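Local coordinates for A rubisco-like protein (Burkholderia fungorum, PDB 3NWR) that belongs to the RuBisCO-like proteins, relatives of the RuBisCO large chain, and is classed as a lyase, though its exact reaction is not established, at residues S300-A303 against Y304-L307; G151-L155 against T156-D160; F378-G381 against G382-A386; L75-A78 against W79-R82. One frame throughout, in Å; residues are numbered along the deposited sequence.

Contacts 1, 2 and 3 lie in the catalytic TIM-barrel region, whereas contact 4 lies in the N-terminal domain. Contact 3, where the last barrel strand runs into a short helix, holds a sulfate ion. Contact 2 caps the helix leading into strand 163-165, the neighbour of strand 377-379, and its centre is about 20 Å from that of contact 3. Contact 1 is a turn of barrel helix 301-309 that packs on strand 126-133, centred about 28 Å from both contact 3 and contact 4. Contacts 2 and 4 are farthest apart, about 53 Å between centres. Contact 4 nevertheless faces Gly323 of the second subunit, next in sequence to Lys324, a residue that also bonds to the sulfate of contact 3.

Contact 1 (S300-A303 against Y304-L307); sequences SFQA and YQTL
Phe301 and Gln305, one helical turn apart, form the tight apolar side of this contact. Gln305 CB sits over one face of the Phe301 ring, offset toward its rim, in a CH-pi contact of 3.9 Å from CB to the ring centroid. The ring also meets Tyr304, whose CD2 comes within 4.1 Å of Phe301 CD1. Large aromatic side chains suit this buried flank, where Met316 of strand 315-319 and Arg285 lie against them, while Tyr304 OH reaches Asn263.

The polar, wetter side gathers round the carbonyl of Gln302. Its oxygen takes the backbone N-H of Thr306 and two side-chain donors as well. Thr306 OG1 donates to Gln302 O over 2.7 Å; with chi1 at -64° the hydroxyl stands beside its own backbone N and so turns back along the helix. Gln305 NE2 approaches Gln302 O in the carbonyl plane, on a lone pair, at 3.3 Å, and Gln305 OE1 is bonded to Arg309. On the solvent side a water accepts from Gln302 NE2 (3.0 Å) and donates to Thr306 OG1 (2.7 Å). Gln302 OE1 binds Leu132 N, so this amide is held at both its oxygen and its nitrogen.

Regular backbone bonds such as Gln305 N to Phe301 O (2.8 Å) complete the turn. This is the opening turn of the helix in the beta-alpha-beta unit 280-284, 301-309, 315-319 of a TIM barrel.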
# COMPACT_ATOMS: atom_id res chain seq x y z
N SER A 300 5.59 11.54 0.80
CA SER A 300 6.74 11.95 -0.01
C SER A 300 7.80 10.85 0.00
O SER A 300 7.81 9.97 0.88
CB SER A 300 7.36 13.24 0.53
OG SER A 300 6.40 14.29 0.53
N PHE A 301 8.71 10.90 -0.96
CA PHE A 301 9.63 9.78 -1.14
C PHE A 301 10.56 9.60 0.06
O PHE A 301 10.88 8.48 0.42
CB PHE A 301 10.45 9.94 -2.43
CG PHE A 301 11.28 8.73 -2.79
CD1 PHE A 301 10.72 7.64 -3.43
CD2 PHE A 301 12.63 8.71 -2.48
CE1 PHE A 301 11.51 6.52 -3.77
CE2 PHE A 301 13.42 7.62 -2.81
CZ PHE A 301 12.85 6.52 -3.46
N GLN A 302 11.01 10.68 0.68
CA GLN A 302 11.94 10.55 1.81
C GLN A 302 11.40 9.58 2.86
O GLN A 302 12.11 8.69 3.34
CB GLN A 302 12.21 11.92 2.43
CG GLN A 302 13.47 12.00 3.28
CD GLN A 302 13.38 11.23 4.58
OE1 GLN A 302 12.30 11.04 5.15
NE2 GLN A 302 14.53 10.77 5.06
N ALA A 303 10.13 9.77 3.21
CA ALA A 303 9.48 8.93 4.21
C ALA A 303 9.27 7.50 3.67
O ALA A 303 9.57 6.52 4.35
CB ALA A 303 8.15 9.53 4.64
N TYR A 304 8.73 7.42 2.46
CA TYR A 304 8.46 6.14 1.80
C TYR A 304 9.72 5.27 1.75
O TYR A 304 9.70 4.09 2.13
CB TYR A 304 7.96 6.43 0.38
CG TYR A 304 7.61 5.22 -0.46
CD1 TYR A 304 6.45 4.48 -0.21
CD2 TYR A 304 8.41 4.85 -1.54
CE1 TYR A 304 6.13 3.38 -1.02
CE2 TYR A 304 8.10 3.77 -2.34
CZ TYR A 304 6.96 3.04 -2.08
OH TYR A 304 6.65 1.98 -2.89
N GLN A 305 10.82 5.85 1.26
CA GLN A 305 12.07 5.11 1.10
C GLN A 305 12.71 4.78 2.45
O GLN A 305 13.41 3.78 2.58
CB GLN A 305 13.05 5.86 0.18
CG GLN A 305 13.56 7.19 0.73
CD GLN A 305 14.95 7.09 1.35
OE1 GLN A 305 15.84 6.45 0.79
NE2 GLN A 305 15.14 7.77 2.49
N THR A 306 12.45 5.60 3.47
CA THR A 306 12.89 5.25 4.81
C THR A 306 12.24 3.94 5.26
O THR A 306 12.93 2.99 5.65
CB THR A 306 12.57 6.36 5.83
OG1 THR A 306 13.31 7.54 5.49
CG2 THR A 306 12.96 5.91 7.23
N LEU A 307 10.91 3.88 5.19
CA LEU A 307 10.20 2.68 5.60
C LEU A 307 10.65 1.48 4.79
O LEU A 307 10.94 0.42 5.34
CB LEU A 307 8.70 2.88 5.45
CG LEU A 307 8.10 3.96 6.35
CD1 LEU A 307 6.66 4.19 5.92
CD2 LEU A 307 8.18 3.54 7.81
O HOH W 1 14.98 8.81 7.26

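Contact 2 (G151-L155 against T156-D160); sequences GTRAL and TDVKD
Arg153 stretches its side chain past the Val158 carbonyl, with CB, CG and CD all close to that oxygen, and then bonds to it through the guanidinium: NH1 to Val158 O is 2.9 Å. The oxygen lies at the edge of the guanidinium, in its plane, although NH1 stands above the plane of the carbonyl. Lys159 O lies over one face of the same group, offset toward the rim and not hydrogen-bonded to it. A long chain ending in a flat group with several donors suits this place: NH1 also binds Arg161 O, and NH2 makes a salt bridge with Asp375.

The backbone here ends helix 148-156 in a Schellman motif. Asp157 is the C-prime residue with positive phi (53°). Val158 N donates to Arg153 O over 3.1 Å, and the Asp157 N to Ala154 O bond is weak at 3.4 Å.

Thr156 suits the last turn. With chi1 at 57° its hydroxyl lies between its backbone N and carbonyl carbon, and OG1 donates to Thr152 O over 2.9 Å, while Thr156 N reaches that oxygen from the opposite face of its plane. Thr152 O thus has two donors from Thr156, Arg153 O has Val158 N, and a water shared with Asp157 OD1 supplements the weak bond to Ala154 O; Arg153 ties the departing loop to both the helix and Asp375.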
# COMPACT_ATOMS: atom_id res chain seq x y z
N GLY A 151 27.73 -4.36 -3.35
CA GLY A 151 27.39 -5.72 -3.74
C GLY A 151 26.89 -5.84 -5.17
O GLY A 151 27.20 -6.79 -5.88
N THR A 152 26.10 -4.86 -5.60
CA THR A 152 25.63 -4.85 -6.97
C THR A 152 26.79 -4.64 -7.94
O THR A 152 26.85 -5.27 -9.00
CB THR A 152 24.54 -3.77 -7.16
OG1 THR A 152 23.52 -3.95 -6.17
CG2 THR A 152 23.92 -3.88 -8.55
N ARG A 153 27.72 -3.75 -7.59
CA ARG A 153 28.92 -3.57 -8.40
C ARG A 153 29.73 -4.86 -8.48
O ARG A 153 30.20 -5.24 -9.55
CB ARG A 153 29.79 -2.44 -7.86
CG ARG A 153 29.19 -1.05 -8.08
CD ARG A 153 30.27 0.01 -7.83
NE ARG A 153 29.84 1.36 -8.20
CZ ARG A 153 29.73 1.79 -9.45
NH1 ARG A 153 29.99 0.99 -10.47
NH2 ARG A 153 29.34 3.05 -9.67
N ALA A 154 29.88 -5.54 -7.35
CA ALA A 154 30.63 -6.79 -7.32
C ALA A 154 29.98 -7.84 -8.22
O ALA A 154 30.66 -8.53 -8.98
CB ALA A 154 30.76 -7.30 -5.91
N LEU A 155 28.65 -7.94 -8.15
CA LEU A 155 27.92 -8.94 -8.92
C LEU A 155 27.84 -8.64 -10.42
O LEU A 155 27.70 -9.55 -11.22
CB LEU A 155 26.51 -9.15 -8.34
CG LEU A 155 26.51 -9.93 -7.02
CD1 LEU A 155 25.20 -9.73 -6.25
CD2 LEU A 155 26.75 -11.41 -7.29
N THR A 156 27.91 -7.36 -10.80
CA THR A 156 27.89 -7.01 -12.21
C THR A 156 29.31 -6.80 -12.76
O THR A 156 29.50 -6.62 -13.97
CB THR A 156 27.08 -5.71 -12.46
OG1 THR A 156 27.63 -4.65 -11.68
CG2 THR A 156 25.62 -5.90 -12.07
N ASP A 157 30.29 -6.85 -11.86
CA ASP A 157 31.69 -6.53 -12.17
C ASP A 157 31.81 -5.16 -12.85
O ASP A 157 32.53 -5.01 -13.84
CB ASP A 157 32.32 -7.62 -13.04
CG ASP A 157 33.84 -7.53 -13.08
OD1 ASP A 157 34.43 -7.08 -12.07
OD2 ASP A 157 34.43 -7.92 -14.10
N VAL A 158 31.10 -4.17 -12.30
CA VAL A 158 31.15 -2.80 -12.83
C VAL A 158 31.70 -1.84 -11.78
O VAL A 158 31.10 -1.65 -10.73
CB VAL A 158 29.77 -2.33 -13.29
CG1 VAL A 158 29.87 -0.91 -13.83
CG2 VAL A 158 29.20 -3.27 -14.35
N LYS A 159 32.83 -1.20 -12.07
CA LYS A 159 33.58 -0.52 -11.01
C LYS A 159 33.54 1.01 -10.96
O LYS A 159 33.37 1.58 -9.87
CB LYS A 159 35.03 -1.01 -11.00
CG LYS A 159 35.13 -2.49 -10.65
CD LYS A 159 34.30 -2.81 -9.41
CE LYS A 159 34.28 -4.31 -9.11
NZ LYS A 159 33.52 -4.58 -7.85
N ASP A 160 33.69 1.65 -12.11
CA ASP A 160 33.90 3.10 -12.16
C ASP A 160 33.04 3.77 -13.21
O ASP A 160 33.51 4.61 -13.99
CB ASP A 160 35.37 3.41 -12.45
CG ASP A 160 36.29 3.05 -11.30
OD1 ASP A 160 36.06 3.54 -10.18
OD2 ASP A 160 37.25 2.28 -11.52
O HOH W 2 33.46 -8.21 -9.31

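Contact 3 (F378-G381 against G382-A386); sequences FMSG and GGILA. With SO4 (sulfate ion), chain B.
Ser380 and Ile384 meet where the last strand of the TIM barrel turns into a short helix whose first N-H binds a sulfate directly, with the neighbouring N-H groups joined to it through a water. The arrangement is consistent with the phosphate site of RuBisCO and other TIM-barrel enzymes.

The apolar part is small. Ile384 curls back so that CD1 touches Ser380 CB at 3.6 Å. Its chi1 of -81° sets CG1 beside the backbone N, on the side of the strand. The branched chain of Ile384 lies between Ser380 and Val395 and Val398 of helix 391-407, a place that suits an apolar residue. The hydroxyl of Ser380 lies 3.4 Å from Gly383 CA, a close approach made possible by the bare glycine, and it is bonded to Gln359 O.

Backbone bonds close the turn. Gly381, at the N-cap position, accepts two N-H groups on one carbonyl oxygen: Leu385 N lies in the carbonyl plane at 2.8 Å, whereas Ile384 N stands above that plane at 3.0 Å.

Anion binding gathers round the glycines. The bare CA of Gly381 lets sulfate O1 come within 3.5 Å of it. The positive end of the helix dipole probably adds to the attraction; Lys324 NZ and Gly358 N also bond to the sulfate, which probably came from the crystallisation liquor. One water accepts from both Gly381 N and Gly383 N and donates to sulfate O2, while Gly382 N points directly at sulfate O1, 3.0 Å away, in a nearly straight bond of 169°.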
# COMPACT_ATOMS: atom_id res chain seq x y z
N PHE A 378 21.16 2.76 -14.44
CA PHE A 378 20.58 3.58 -15.51
C PHE A 378 19.80 2.70 -16.47
O PHE A 378 20.40 1.98 -17.29
CB PHE A 378 21.73 4.29 -16.24
CG PHE A 378 21.29 5.41 -17.16
CD1 PHE A 378 20.85 6.61 -16.65
CD2 PHE A 378 21.36 5.25 -18.54
CE1 PHE A 378 20.47 7.65 -17.51
CE2 PHE A 378 20.99 6.28 -19.41
CZ PHE A 378 20.53 7.48 -18.88
N MET A 379 18.48 2.74 -16.36
CA MET A 379 17.60 1.89 -17.17
C MET A 379 17.20 2.61 -18.43
O MET A 379 16.55 3.67 -18.37
CB MET A 379 16.34 1.52 -16.39
CG MET A 379 16.59 0.89 -15.03
SD MET A 379 17.39 -0.72 -15.14
CE MET A 379 16.30 -1.56 -16.27
N SER A 380 17.54 2.03 -19.57
CA SER A 380 17.21 2.60 -20.86
C SER A 380 16.46 1.57 -21.70
O SER A 380 16.88 0.42 -21.81
CB SER A 380 18.49 3.07 -21.57
OG SER A 380 18.21 3.69 -22.81
N GLY A 381 15.33 1.98 -22.27
CA GLY A 381 14.55 1.12 -23.14
C GLY A 381 14.81 1.46 -24.59
O GLY A 381 15.80 1.02 -25.16
N GLY A 382 13.94 2.28 -25.18
CA GLY A 382 14.14 2.70 -26.55
C GLY A 382 15.46 3.43 -26.76
O GLY A 382 16.03 3.38 -27.85
N GLY A 383 15.95 4.11 -25.73
CA GLY A 383 17.22 4.82 -25.83
C GLY A 383 18.37 3.92 -26.23
O GLY A 383 19.39 4.38 -26.76
N ILE A 384 18.21 2.62 -25.95
CA ILE A 384 19.17 1.60 -26.37
C ILE A 384 18.62 0.81 -27.55
O ILE A 384 19.27 0.69 -28.60
CB ILE A 384 19.46 0.64 -25.22
CG1 ILE A 384 20.49 1.25 -24.26
CG2 ILE A 384 19.97 -0.70 -25.75
CD1 ILE A 384 20.61 0.48 -22.94
N LEU A 385 17.41 0.28 -27.39
CA LEU A 385 16.88 -0.70 -28.33
C LEU A 385 16.43 -0.13 -29.66
O LEU A 385 16.34 -0.85 -30.66
CB LEU A 385 15.74 -1.48 -27.68
CG LEU A 385 16.12 -2.22 -26.39
CD1 LEU A 385 14.97 -3.09 -25.92
CD2 LEU A 385 17.38 -3.05 -26.60
N ALA A 386 16.16 1.17 -29.70
CA ALA A 386 15.69 1.83 -30.92
C ALA A 386 16.78 2.66 -31.60
O ALA A 386 16.51 3.41 -32.54
CB ALA A 386 14.46 2.68 -30.63
S SO4 B . 11.26 4.59 -23.01
O1 SO4 B . 11.76 3.26 -23.33
O2 SO4 B . 12.25 5.60 -23.37
O3 SO4 B . 10.98 4.67 -21.58
O4 SO4 B . 10.02 4.84 -23.74
O HOH W 3 14.75 4.71 -23.14

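Contact 4 (L75-A78 against W79-R82); sequences LPNA and WLER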
# COMPACT_ATOMS: atom_id res chain seq x y z
N LEU A 75 -9.08 18.23 -0.50
CA LEU A 75 -9.81 16.97 -0.46
C LEU A 75 -11.23 17.15 0.05
O LEU A 75 -11.48 17.99 0.93
CB LEU A 75 -9.10 15.96 0.46
CG LEU A 75 -7.63 15.62 0.19
CD1 LEU A 75 -7.10 14.80 1.36
CD2 LEU A 75 -7.48 14.87 -1.13
N PRO A 76 -12.18 16.37 -0.49
CA PRO A 76 -13.52 16.34 0.10
C PRO A 76 -13.47 15.87 1.55
O PRO A 76 -12.57 15.12 1.94
CB PRO A 76 -14.26 15.29 -0.74
CG PRO A 76 -13.47 15.18 -2.00
CD PRO A 76 -12.05 15.48 -1.65
N ASN A 77 -14.45 16.30 2.34
CA ASN A 77 -14.52 15.87 3.72
C ASN A 77 -15.95 16.00 4.22
O ASN A 77 -16.46 17.11 4.37
CB ASN A 77 -13.56 16.71 4.58
CG ASN A 77 -13.57 16.29 6.03
OD1 ASN A 77 -14.62 15.98 6.58
ND2 ASN A 77 -12.40 16.27 6.65
N ALA A 78 -16.59 14.86 4.47
CA ALA A 78 -18.01 14.83 4.82
C ALA A 78 -18.29 15.39 6.22
O ALA A 78 -19.34 16.01 6.44
CB ALA A 78 -18.57 13.42 4.70
N TRP A 79 -17.37 15.18 7.15
CA TRP A 79 -17.55 15.68 8.51
C TRP A 79 -17.51 17.20 8.51
O TRP A 79 -18.36 17.85 9.13
CB TRP A 79 -16.48 15.10 9.45
CG TRP A 79 -16.71 15.42 10.90
CD1 TRP A 79 -17.55 14.78 11.76
CD2 TRP A 79 -16.08 16.47 11.65
NE1 TRP A 79 -17.48 15.36 13.01
CE2 TRP A 79 -16.59 16.40 12.96
CE3 TRP A 79 -15.13 17.45 11.34
CZ2 TRP A 79 -16.18 17.28 13.97
CZ3 TRP A 79 -14.73 18.33 12.34
CH2 TRP A 79 -15.26 18.24 13.64
N LEU A 80 -16.55 17.78 7.80
CA LEU A 80 -16.44 19.23 7.76
C LEU A 80 -17.62 19.87 7.05
O LEU A 80 -18.10 20.93 7.46
CB LEU A 80 -15.12 19.66 7.11
CG LEU A 80 -13.89 19.46 8.00
CD1 LEU A 80 -12.61 19.72 7.21
CD2 LEU A 80 -13.95 20.37 9.22
N GLU A 81 -18.12 19.25 5.99
CA GLU A 81 -19.23 19.87 5.28
C GLU A 81 -20.56 19.66 5.99
O GLU A 81 -21.45 20.50 5.89
CB GLU A 81 -19.30 19.46 3.81
CG GLU A 81 -19.22 17.99 3.53
CD GLU A 81 -18.91 17.72 2.07
OE1 GLU A 81 -18.85 18.70 1.29
OE2 GLU A 81 -18.72 16.55 1.70
N ARG A 82 -20.69 18.56 6.73
CA ARG A 82 -21.86 18.35 7.58
C ARG A 82 -22.04 19.53 8.52
O ARG A 82 -23.12 19.76 9.05
CB ARG A 82 -21.74 17.06 8.40
CG ARG A 82 -22.46 15.86 7.80
CD ARG A 82 -22.74 14.78 8.84
NE ARG A 82 -21.53 14.08 9.28
CZ ARG A 82 -20.95 13.10 8.59
NH1 ARG A 82 -21.46 12.70 7.43
NH2 ARG A 82 -19.85 12.52 9.06
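Asn77 and Leu80 pass each other at a slant at the start of helix 78-82, and the asparagine caps that helix. Asn77 CG is anti to the backbone N (chi1 -179°) and beside the carbonyl carbon, which swings the amide forward over the first turn. OD1 then accepts from Leu80 N at 2.9 Å along a nearly straight N-H, although the donor stands above the plane of the amide carbonyl. The other end of the amide, ND2, bonds to Gly122 O and Val124 O. Leu80 lays CD1 3.5 Å from Asn77 ND2, shielding the capping amide with an apolar branch; the Leu80 side chain also touches Pro24 and Thr125.

On another side, a chi1 of 50° lays the extended chain of Glu81 beside the Asn77 carbonyl. Its CG comes to 3.0 Å from Asn77 O, the same oxygen that accepts Glu81 N at 3.2 Å. Arg82 bends at chi3 and brings the face of its guanidinium over Ala78 O, which lies 3.9 Å above the centre of that plane; Arg82 N donates to the same oxygen over 2.9 Å. Arg82 NH1 comes to 4.0 Å from the Ala78 methyl, CB.

Trp79 extends away from the turn and packs on Gly323 of the second subunit. Firm polar links to that subunit run from Pro76 O to its Arg293 and from the backbone of Ala78, while Arg82 makes weak polar contacts with its Gly323 and Asp329. Asparagine thus unites two tasks, its oxygen satisfying a helix-start N-H and its nitrogen fastening the helix to the 122-124 backbone.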